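Local coordinates for protein alpha-glucosidase (Pseudoalteromonas sp. K8, PDB 5HQA) that hydrolyses alpha-glucosides as a chloride-activated, calcium-containing enzyme of glycoside hydrolase family 97, at residues A[287-290]-A[291-294]; A[315-318]-A[319-323]; A[363-366]-A[367-371]. All coordinates share one frame; numbering follows the deposited sequence.

Overall arrangement
All three contacts are local ones in the family 97 catalytic region, whose parallel strands form a TIM-type barrel. Interactions 1 and 3 are partly buried and lie on the early turns of two barrel helices, 290-303 and 363-379. In interaction 1 the chemistry is that of a helix start, hydroxyls and an amide holding backbone groups; in interaction 3 polar side chains grip one another and a methionine packs on a tyrosine. Interaction 2 lies at the surface in the long loop after strand 307-310, with two tryptophans turning ring edges to the bound acarbose. Its centre is about 17 Å from that of interaction 3, and Phe328 touches both: its ring meets Trp317, its carbonyl Asn365 and Gln369.

Interaction 1 of 3, residues A[287-290]-A[291-294]; sequences GATT and KNTK
Thr289 caps helix 290-303 through Asn292: Thr289 OG1 accepts from Asn292 N at 3.0 Å, with an N-H...O angle of 164°. Thr289 is the N-cap, and its first torsion of 72° places the hydroxyl between its own backbone N and carbonyl carbon, turned in over the first helical turn. The Asn292 side chain then reaches back past that hydroxyl to the loop. In the conformer given here, one of two deposited, ND2 donates to Gly287 O at 3.0 Å; the oxygen lies in the plane of the Asn292 amide, while the donor is tilted out of the plane of the Gly287 carbonyl. Thr289 N reaches Gly287 O from the same face, at 2.9 Å, closing the inverse gamma turn centred on Ala288. This turn and cap start the helix of a beta-alpha-beta crossover in the TIM-type barrel, between strands 264-269 and 307-310. The tight side faces those strands. There Thr293 is buried, with Val310 and Ile269 beside it, and it gives two bonds to one acceptor: its backbone N meets Thr289 O at 2.9 Å, and its OG1 comes to the same O, also at 2.9 Å, from above the carbonyl plane. Round the helix the packing is looser. Thr290 and Lys294 run side by side, but CG2 of Thr290 comes no nearer than 4.0 Å to CE of Lys294; the threonine hydroxyl is taken up by Asp336 O and Asp338 N, and Lys294 leans on Leu342 and Tyr345 of helix 339-349. Lys291 is the exposed residue of the turn: its CB skirts Thr289 OG1 at 4.0 Å, and the rest of its chain runs away from the loop.

Interaction 2 of 3, residues A[315-318]-A[319-323]; sequences TGWD and GDWFF. With AC1 (4,6-dideoxy-4-{[(1S,4R,5S,6S)-4,5,6-trihydroxy-3-(hydroxymethyl)cyclohex-2-en-1-yl]amino}-alpha-D-glucopyranose), chain B.
Trp317 packs against Trp321, with CE3 and CZ3 of Trp317 lying over one face of the Trp321 indole. CE3 of Trp317 is 3.4 Å from CG of Trp321, and its neighbour CZ3 sits 3.5 Å from Trp321 CD2, nearer the border of the ring than its middle. The planes are inclined at 54°, so the pair is oblique. The two side chains leave the loop in one direction, yet they get there by different torsions. In Trp317 the indole lies beside its own backbone N, CG opposite the carbonyl carbon (chi1 -67°). In Trp321 chi1 is 63°, which wedges CG between N and the carbonyl carbon and turns the ring toward Trp317, bringing its face against CE3 and CZ3. Trp280 stacks on Trp317 and also meets the Trp321 ring, and Asn314 takes the Trp317 NE1 hydrogen, fixing that indole further. The loop follows strand 307-310 of the TIM-type barrel, and its Trp317 and Trp321 line the glycan pocket, where the acarviosine unit of the bound acarbose lies. Each tryptophan offers it an edge rather than a face: Trp317 CH2 comes 3.6 Å from O6B, the hydroxymethyl oxygen of the unsaturated ring, while Trp321 CZ2 lies 3.8 Å from the C6 methyl of the adjoining sugar. The backbone turns sharply through Gly319. A water in the mouth of that turn donates to Trp317 O at 2.8 Å and to Gly319 O at 2.6 Å, tying its two limbs, and a weak bond from Trp321 N adds to this. Asp318, on the outside, directs its carboxylate away to Ser282. Beyond Asp320 the chain enters a short 3-10 turn, closed by Phe323 N donating to Asp320 O, and the Trp321 carbonyl is held by Ser360.

Interaction 3 of 3, residues A[363-366]-A[367-371]; sequences VSNY and RKQMA
Asn365 OD1 is gripped by two side chains from the next turn of the helix, Gln369 NE2 at 3.0 Å and Lys368 NZ at 3.1 Å, both weak bonds. With CG anti to the backbone N (chi1 178°), the asparagine amide stays beside its own turn, and the Lys368 and Gln369 chains reach back to OD1. Gln369 NE2 also donates to the backbone O of Asn365 at 3.2 Å, from above the carbonyl plane, and the two amide planes stand 61° apart. Phe328 O accepts from both Asn365 ND2 and Gln369 NE2, and Phe330 N donates to Gln369 OE1, which pins this polar cluster to a neighbouring loop. On another side of the helix Met370 bends at its last torsion (chi3 -73°) to lay CE over one face of the Tyr366 ring, 3.8 Å from the ring centroid, a CH-pi contact; SD stands farther above the same ring in a Met-aromatic arrangement. The helix, 363-379, is the crossover of a beta-alpha-beta unit of the barrel: the Tyr366 hydroxyl bonds His357 on strand 352-358 and Asn422 on helix 413-428, and Arg367 makes a salt bridge to Glu418 of that same helix.

Interaction 1 of 3, residues A[287-290]-A[291-294]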
# COMPACT_ATOMS: atom_id res chain seq x y z
N GLY A 287 8.46 1.73 27.42
CA GLY A 287 9.07 2.58 26.40
C GLY A 287 8.59 4.02 26.47
O GLY A 287 9.39 4.96 26.41
N ALA A 288 7.27 4.21 26.61
CA ALA A 288 6.63 5.52 26.44
C ALA A 288 6.69 6.32 27.74
O ALA A 288 5.71 6.45 28.47
CB ALA A 288 5.19 5.34 25.97
N THR A 289 7.86 6.87 28.03
CA THR A 289 8.02 7.78 29.16
C THR A 289 8.37 9.17 28.65
O THR A 289 8.88 9.34 27.54
CB THR A 289 9.10 7.30 30.12
OG1 THR A 289 10.39 7.48 29.52
CG2 THR A 289 8.90 5.84 30.46
N THR A 290 8.11 10.16 29.50
CA THR A 290 8.50 11.53 29.18
C THR A 290 9.99 11.62 28.87
O THR A 290 10.40 12.19 27.85
CB THR A 290 8.14 12.45 30.35
OG1 THR A 290 6.74 12.31 30.65
CG2 THR A 290 8.43 13.90 30.01
N LYS A 291 10.82 11.02 29.73
CA LYS A 291 12.26 11.06 29.55
C LYS A 291 12.68 10.43 28.22
O LYS A 291 13.48 11.00 27.47
CB LYS A 291 12.94 10.36 30.72
CG LYS A 291 14.45 10.19 30.59
CD LYS A 291 15.01 9.58 31.88
CE LYS A 291 16.53 9.48 31.86
NZ LYS A 291 17.02 8.51 30.84
N ASN A 292 12.15 9.24 27.92
CA ASN A 292 12.51 8.58 26.67
C ASN A 292 12.05 9.39 25.47
O ASN A 292 12.78 9.53 24.49
CB ASN A 292 11.92 7.16 26.62
CG ASN A 292 12.69 6.16 27.46
OD1 ASN A 292 13.85 6.39 27.81
ND2 ASN A 292 12.06 5.04 27.77
N THR A 293 10.83 9.93 25.53
CA THR A 293 10.31 10.68 24.40
C THR A 293 11.15 11.92 24.14
O THR A 293 11.46 12.24 22.98
CB THR A 293 8.84 11.05 24.63
OG1 THR A 293 8.07 9.85 24.81
CG2 THR A 293 8.29 11.81 23.44
N LYS A 294 11.55 12.63 25.20
CA LYS A 294 12.40 13.80 25.03
C LYS A 294 13.75 13.43 24.43
O LYS A 294 14.31 14.18 23.63
CB LYS A 294 12.60 14.51 26.37
CG LYS A 294 11.37 15.26 26.87
CD LYS A 294 11.69 16.04 28.15
CE LYS A 294 10.55 16.97 28.52
NZ LYS A 294 10.81 17.78 29.75

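Interaction 2 of 3, residues A[315-318]-A[319-323]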
# COMPACT_ATOMS: atom_id res chain seq x y z
N THR A 315 -3.26 4.28 28.63
CA THR A 315 -3.56 3.15 29.49
C THR A 315 -4.29 2.05 28.72
O THR A 315 -5.08 2.31 27.79
CB THR A 315 -4.37 3.58 30.71
OG1 THR A 315 -5.65 4.07 30.29
CG2 THR A 315 -3.63 4.67 31.47
N GLY A 316 -4.00 0.80 29.09
CA GLY A 316 -4.65 -0.34 28.47
C GLY A 316 -3.69 -1.39 27.94
O GLY A 316 -4.13 -2.47 27.53
N TRP A 317 -2.39 -1.09 27.94
CA TRP A 317 -1.42 -2.04 27.40
C TRP A 317 -0.96 -3.07 28.42
O TRP A 317 -0.33 -4.06 28.03
CB TRP A 317 -0.18 -1.31 26.86
CG TRP A 317 -0.45 -0.46 25.64
CD1 TRP A 317 -0.89 0.83 25.63
CD2 TRP A 317 -0.29 -0.84 24.27
NE1 TRP A 317 -1.01 1.28 24.34
CE2 TRP A 317 -0.64 0.28 23.48
CE3 TRP A 317 0.13 -2.01 23.63
CZ2 TRP A 317 -0.60 0.26 22.08
CZ3 TRP A 317 0.17 -2.04 22.23
CH2 TRP A 317 -0.20 -0.91 21.48
N ASP A 318 -1.24 -2.87 29.71
CA ASP A 318 -0.70 -3.79 30.71
C ASP A 318 -1.27 -5.19 30.54
O ASP A 318 -2.46 -5.36 30.26
CB ASP A 318 -1.00 -3.28 32.12
CG ASP A 318 -0.16 -2.09 32.49
OD1 ASP A 318 0.35 -1.40 31.58
OD2 ASP A 318 -0.02 -1.82 33.69
N GLY A 319 -0.41 -6.19 30.73
CA GLY A 319 -0.81 -7.57 30.64
C GLY A 319 -0.50 -8.14 29.28
O GLY A 319 0.66 -8.16 28.86
N ASP A 320 -1.53 -8.59 28.57
CA ASP A 320 -1.38 -9.10 27.21
C ASP A 320 -2.21 -8.18 26.32
O ASP A 320 -3.43 -8.36 26.20
CB ASP A 320 -1.83 -10.55 27.12
CG ASP A 320 -1.38 -11.22 25.83
OD1 ASP A 320 -1.05 -10.50 24.86
OD2 ASP A 320 -1.36 -12.47 25.79
N TRP A 321 -1.57 -7.18 25.70
CA TRP A 321 -2.32 -6.13 25.03
C TRP A 321 -3.14 -6.65 23.85
O TRP A 321 -4.13 -6.02 23.48
CB TRP A 321 -1.39 -5.00 24.58
CG TRP A 321 -0.36 -5.40 23.56
CD1 TRP A 321 0.93 -5.78 23.80
CD2 TRP A 321 -0.54 -5.47 22.14
NE1 TRP A 321 1.57 -6.08 22.62
CE2 TRP A 321 0.69 -5.90 21.59
CE3 TRP A 321 -1.61 -5.21 21.27
CZ2 TRP A 321 0.87 -6.07 20.21
CZ3 TRP A 321 -1.42 -5.38 19.91
CH2 TRP A 321 -0.19 -5.81 19.39
N PHE A 322 -2.75 -7.80 23.26
CA PHE A 322 -3.54 -8.39 22.18
C PHE A 322 -4.98 -8.63 22.61
O PHE A 322 -5.89 -8.64 21.76
CB PHE A 322 -2.89 -9.71 21.72
CG PHE A 322 -3.62 -10.43 20.58
CD1 PHE A 322 -4.62 -11.35 20.84
CD2 PHE A 322 -3.27 -10.20 19.25
CE1 PHE A 322 -5.28 -12.02 19.81
CE2 PHE A 322 -3.93 -10.87 18.21
CZ PHE A 322 -4.93 -11.77 18.49
N PHE A 323 -5.22 -8.80 23.91
CA PHE A 323 -6.56 -9.09 24.43
C PHE A 323 -7.22 -7.90 25.10
O PHE A 323 -8.28 -8.06 25.70
CB PHE A 323 -6.49 -10.26 25.43
CG PHE A 323 -5.99 -11.53 24.81
CD1 PHE A 323 -6.80 -12.28 23.98
CD2 PHE A 323 -4.69 -11.95 25.03
CE1 PHE A 323 -6.34 -13.44 23.39
CE2 PHE A 323 -4.22 -13.11 24.44
CZ PHE A 323 -5.04 -13.85 23.62
C1 AC1 B . 0.53 -9.47 15.57
O2 AC1 B . -0.25 -9.82 13.33
C2 AC1 B . -0.02 -8.80 14.32
C4A AC1 B . 2.76 -1.98 16.17
C3 AC1 B . 0.90 -7.73 13.80
O3 AC1 B . 0.39 -7.17 12.58
C4 AC1 B . 1.11 -6.68 14.86
N4A AC1 B . 1.77 -5.44 14.34
C5 AC1 B . 1.97 -7.43 15.85
O5 AC1 B . 1.13 -8.46 16.51
C6 AC1 B . 2.60 -6.58 16.92
C1B AC1 B . 1.09 -4.15 14.73
C2B AC1 B . 1.88 -2.86 14.02
O2B AC1 B . 2.03 -3.15 12.63
C3B AC1 B . 3.09 -2.57 14.68
O3B AC1 B . 3.89 -1.58 13.99
O4 AC1 B . 3.95 -1.81 16.90
C5B AC1 B . 1.85 -2.82 16.92
C7B AC1 B . 0.96 -3.93 16.13
C6B AC1 B . 1.31 -2.26 18.24
O6B AC1 B . 0.38 -1.27 17.94
O HOH W 1 1.26 -6.21 27.22

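Interaction 3 of 3, residues A[363-366]-A[367-371]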
# COMPACT_ATOMS: atom_id res chain seq x y z
N VAL A 363 -13.30 -2.02 17.45
CA VAL A 363 -13.49 -0.74 16.80
C VAL A 363 -14.59 0.08 17.45
O VAL A 363 -14.64 1.30 17.25
CB VAL A 363 -13.75 -0.92 15.29
CG1 VAL A 363 -12.52 -1.56 14.64
CG2 VAL A 363 -14.99 -1.78 15.05
N SER A 364 -15.48 -0.54 18.23
CA SER A 364 -16.52 0.23 18.89
C SER A 364 -15.96 1.00 20.08
O SER A 364 -16.36 2.15 20.31
CB SER A 364 -17.66 -0.69 19.34
OG SER A 364 -18.30 -1.25 18.21
N ASN A 365 -15.05 0.38 20.83
CA ASN A 365 -14.37 1.09 21.91
C ASN A 365 -13.57 2.27 21.38
O ASN A 365 -13.48 3.32 22.03
CB ASN A 365 -13.46 0.14 22.68
CG ASN A 365 -12.69 0.83 23.79
OD1 ASN A 365 -13.28 1.42 24.69
ND2 ASN A 365 -11.37 0.76 23.73
N TYR A 366 -12.97 2.12 20.20
CA TYR A 366 -12.26 3.24 19.58
C TYR A 366 -13.25 4.30 19.10
O TYR A 366 -13.07 5.50 19.36
CB TYR A 366 -11.41 2.73 18.42
CG TYR A 366 -10.53 3.76 17.74
CD1 TYR A 366 -10.00 4.85 18.43
CD2 TYR A 366 -10.21 3.63 16.39
CE1 TYR A 366 -9.17 5.78 17.79
CE2 TYR A 366 -9.39 4.55 15.74
CZ TYR A 366 -8.87 5.61 16.45
OH TYR A 366 -8.07 6.51 15.78
N ARG A 367 -14.30 3.87 18.39
CA ARG A 367 -15.26 4.81 17.82
C ARG A 367 -15.87 5.70 18.90
O ARG A 367 -16.04 6.91 18.69
CB ARG A 367 -16.34 4.04 17.07
CG ARG A 367 -17.59 4.84 16.75
CD ARG A 367 -17.39 5.73 15.55
NE ARG A 367 -17.48 4.97 14.31
CZ ARG A 367 -18.28 5.29 13.28
NH1 ARG A 367 -19.05 6.35 13.33
NH2 ARG A 367 -18.27 4.53 12.20
N LYS A 368 -16.19 5.14 20.06
CA LYS A 368 -16.85 5.95 21.08
C LYS A 368 -15.91 7.00 21.66
O LYS A 368 -16.39 8.03 22.14
CB LYS A 368 -17.43 5.07 22.19
CG LYS A 368 -16.45 4.55 23.21
CD LYS A 368 -17.10 3.46 24.07
CE LYS A 368 -16.10 2.79 25.02
NZ LYS A 368 -16.36 1.32 25.23
N GLN A 369 -14.60 6.79 21.59
CA GLN A 369 -13.63 7.73 22.13
C GLN A 369 -12.97 8.59 21.06
O GLN A 369 -12.17 9.47 21.39
CB GLN A 369 -12.53 7.00 22.91
CG GLN A 369 -13.01 6.09 24.01
CD GLN A 369 -11.85 5.42 24.70
OE1 GLN A 369 -10.96 6.08 25.25
NE2 GLN A 369 -11.84 4.09 24.67
N MET A 370 -13.29 8.34 19.79
CA MET A 370 -12.49 8.88 18.70
C MET A 370 -12.51 10.40 18.66
O MET A 370 -11.47 11.04 18.44
CB MET A 370 -13.00 8.30 17.38
CG MET A 370 -12.03 8.39 16.25
SD MET A 370 -12.77 7.67 14.77
CE MET A 370 -12.72 5.92 15.17
N ALA A 371 -13.68 11.01 18.88
CA ALA A 371 -13.76 12.47 18.84
C ALA A 371 -12.92 13.09 19.95
O ALA A 371 -12.17 14.05 19.71
CB ALA A 371 -15.21 12.92 18.94